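PDB 2VT1: surface presentation of antigens protein SpaS from Shigella flexneri, which is required for secretion of the three Ipa proteins, for their presentation at the bacterial surface and for invasion. Local coordinates for residues His3-Ile8 against Leu30-Tyr35. Residues are numbered along the deposited sequence; the frame is centred on the assembly and turned at random.
Sequences HIAIGI and LAVRKY
His3 meets Leu30 and Arg33 where strand 4-9 packs against helix 26-38 in the cytoplasmic domain of this type III secretion exporter. This is a small domain of helices packed on an antiparallel sheet. The strand is hydrogen-bonded to its antiparallel neighbour, strand 19-25, and the helix follows that neighbour and lies against one face of the sheet. The two axes come within 8.1 Å. On the strand side the contact is made by His3, Ile4 and Ala5.

The imidazole of His3 takes a methyl group on one face. Leu30 CD2 sits 3.7 Å from the ring centroid and only 10° off the ring normal, a CH-pi contact. The CB of His3 points to the helix. The guanidinium plane of Arg33 stands nearly upright to the ring, 79° away from parallel, and its NH2 lies 3.7 Å from His3 CD2. Ala29 also touches His3.

At Ile4 the contact passes to the backbone. Its side chain turns from the helix. Ile4 O lies at the guanidinium edge, near its plane, and accepts a weak hydrogen bond from Arg33 NH1 (2.8 Å, N-H...O angle 115°). This is the single hydrogen bond across the two segments. The arginine chain is bent at chi2 and chi3, which brings its end back to the strand. Leu30 CD2 also lies over the rim of one guanidinium face, so one methyl borders both flat groups.

Ala5 is buried and directs its methyl at the helix, where Val32 faces it. Val32 also packs on Leu22 and Glu24 of strand 19-25. Beyond Ala5, residues Ile6 to Ile8 pair with an antiparallel strand of another protein chain, which extends the sheet. The last apolar touch between strand and helix is Ala5 CB against Val32 CG1, 4.0 Å apart.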
loop_
_atom_site.group_PDB
_atom_site.type_symbol
_atom_site.label_atom_id
_atom_site.label_comp_id
_atom_site.label_asym_id
_atom_site.label_seq_id
_atom_site.Cartn_x
_atom_site.Cartn_y
_atom_site.Cartn_z
ATOM N N HIS B 3 -3.636 -13.135 3.413
ATOM C CA HIS B 3 -3.399 -12.130 2.378
ATOM C C HIS B 3 -3.441 -10.731 2.956
ATOM O O HIS B 3 -4.313 -10.412 3.764
ATOM C CB HIS B 3 -4.400 -12.256 1.239
ATOM C CG HIS B 3 -4.322 -13.564 0.529
ATOM N ND1 HIS B 3 -5.282 -14.542 0.666
ATOM C CD2 HIS B 3 -3.380 -14.071 -0.300
ATOM C CE1 HIS B 3 -4.937 -15.594 -0.053
ATOM N NE2 HIS B 3 -3.793 -15.329 -0.658
ATOM N N ILE B 4 -2.469 -9.924 2.540
ATOM C CA ILE B 4 -2.300 -8.551 3.027
ATOM C C ILE B 4 -2.157 -7.567 1.838
ATOM O O ILE B 4 -1.501 -7.859 0.841
ATOM C CB ILE B 4 -1.048 -8.425 3.935
ATOM C CG1 ILE B 4 -1.193 -9.263 5.207
ATOM C CG2 ILE B 4 -0.801 -6.973 4.301
ATOM C CD1 ILE B 4 0.118 -9.503 5.928
ATOM N N ALA B 5 -2.795 -6.409 1.946
ATOM C CA ALA B 5 -2.617 -5.338 0.976
ATOM C C ALA B 5 -2.390 -4.040 1.743
ATOM O O ALA B 5 -3.193 -3.680 2.596
ATOM C CB ALA B 5 -3.838 -5.220 0.085
ATOM N N ILE B 6 -1.284 -3.362 1.459
ATOM C CA ILE B 6 -0.995 -2.064 2.081
ATOM C C ILE B 6 -0.805 -1.047 0.961
ATOM O O ILE B 6 0.060 -1.189 0.070
ATOM C CB ILE B 6 0.276 -2.080 3.000
ATOM C CG1 ILE B 6 0.367 -3.363 3.852
ATOM C CG2 ILE B 6 0.351 -0.792 3.856
ATOM C CD1 ILE B 6 -0.489 -3.428 5.138
ATOM N N GLY B 7 -1.650 -0.030 0.992
ATOM C CA GLY B 7 -1.583 1.034 0.038
ATOM C C GLY B 7 -0.564 2.039 0.521
ATOM O O GLY B 7 -0.491 2.319 1.714
ATOM N N ILE B 8 0.227 2.569 -0.404
ATOM C CA ILE B 8 1.267 3.543 -0.070
ATOM C C ILE B 8 1.174 4.800 -0.934
ATOM O O ILE B 8 1.168 4.750 -2.162
ATOM C CB ILE B 8 2.681 2.954 -0.202
ATOM C CG1 ILE B 8 2.831 1.696 0.643
ATOM C CG2 ILE B 8 3.719 3.981 0.219
ATOM C CD1 ILE B 8 2.909 1.944 2.101
ATOM N N LEU B 30 -7.427 -9.332 -1.714
ATOM C CA LEU B 30 -7.328 -9.877 -3.058
ATOM C C LEU B 30 -8.089 -8.994 -4.046
ATOM O O LEU B 30 -7.718 -8.898 -5.218
ATOM C CB LEU B 30 -7.895 -11.311 -3.113
ATOM C CG LEU B 30 -7.217 -12.440 -2.334
ATOM C CD1 LEU B 30 -8.038 -13.708 -2.460
ATOM C CD2 LEU B 30 -5.801 -12.697 -2.784
ATOM N N ALA B 31 -9.165 -8.371 -3.559
ATOM C CA ALA B 31 -9.988 -7.471 -4.369
ATOM C C ALA B 31 -9.259 -6.154 -4.558
ATOM O O ALA B 31 -9.312 -5.554 -5.631
ATOM C CB ALA B 31 -11.368 -7.228 -3.715
ATOM N N VAL B 32 -8.572 -5.706 -3.519
ATOM C CA VAL B 32 -7.718 -4.526 -3.652
ATOM C C VAL B 32 -6.663 -4.745 -4.752
ATOM O O VAL B 32 -6.426 -3.877 -5.586
ATOM C CB VAL B 32 -7.048 -4.162 -2.318
ATOM C CG1 VAL B 32 -6.005 -3.098 -2.536
ATOM C CG2 VAL B 32 -8.091 -3.665 -1.317
ATOM N N ARG B 33 -6.057 -5.927 -4.778
ATOM C CA ARG B 33 -5.019 -6.227 -5.764
ATOM C C ARG B 33 -5.554 -6.215 -7.192
ATOM O O ARG B 33 -4.948 -5.627 -8.067
ATOM C CB ARG B 33 -4.354 -7.562 -5.419
ATOM C CG ARG B 33 -3.186 -7.368 -4.445
ATOM C CD ARG B 33 -3.261 -8.170 -3.130
ATOM N NE ARG B 33 -2.766 -9.537 -3.274
ATOM C CZ ARG B 33 -2.303 -10.288 -2.278
ATOM N NH1 ARG B 33 -2.251 -9.819 -1.039
ATOM N NH2 ARG B 33 -1.879 -11.519 -2.528
ATOM N N LYS B 34 -6.698 -6.849 -7.411
ATOM C CA LYS B 34 -7.325 -6.919 -8.715
ATOM C C LYS B 34 -7.730 -5.539 -9.232
ATOM O O LYS B 34 -7.545 -5.236 -10.409
ATOM C CB LYS B 34 -8.550 -7.845 -8.644
ATOM C CG LYS B 34 -9.439 -7.844 -9.882
ATOM C CD LYS B 34 -10.484 -8.956 -9.802
ATOM C CE LYS B 34 -11.297 -9.103 -11.085
ATOM N NZ LYS B 34 -11.540 -10.561 -11.393
ATOM N N TYR B 35 -8.303 -4.712 -8.364
ATOM C CA TYR B 35 -8.711 -3.352 -8.730
ATOM C C TYR B 35 -7.504 -2.479 -9.030
ATOM O O TYR B 35 -7.472 -1.763 -10.036
ATOM C CB TYR B 35 -9.535 -2.711 -7.603
ATOM C CG TYR B 35 -10.085 -1.352 -7.962
ATOM C CD1 TYR B 35 -11.210 -1.224 -8.771
ATOM C CD2 TYR B 35 -9.471 -0.193 -7.506
ATOM C CE1 TYR B 35 -11.708 0.025 -9.113
ATOM C CE2 TYR B 35 -9.958 1.038 -7.835
ATOM C CZ TYR B 35 -11.076 1.155 -8.644
ATOM O OH TYR B 35 -11.552 2.415 -8.977
#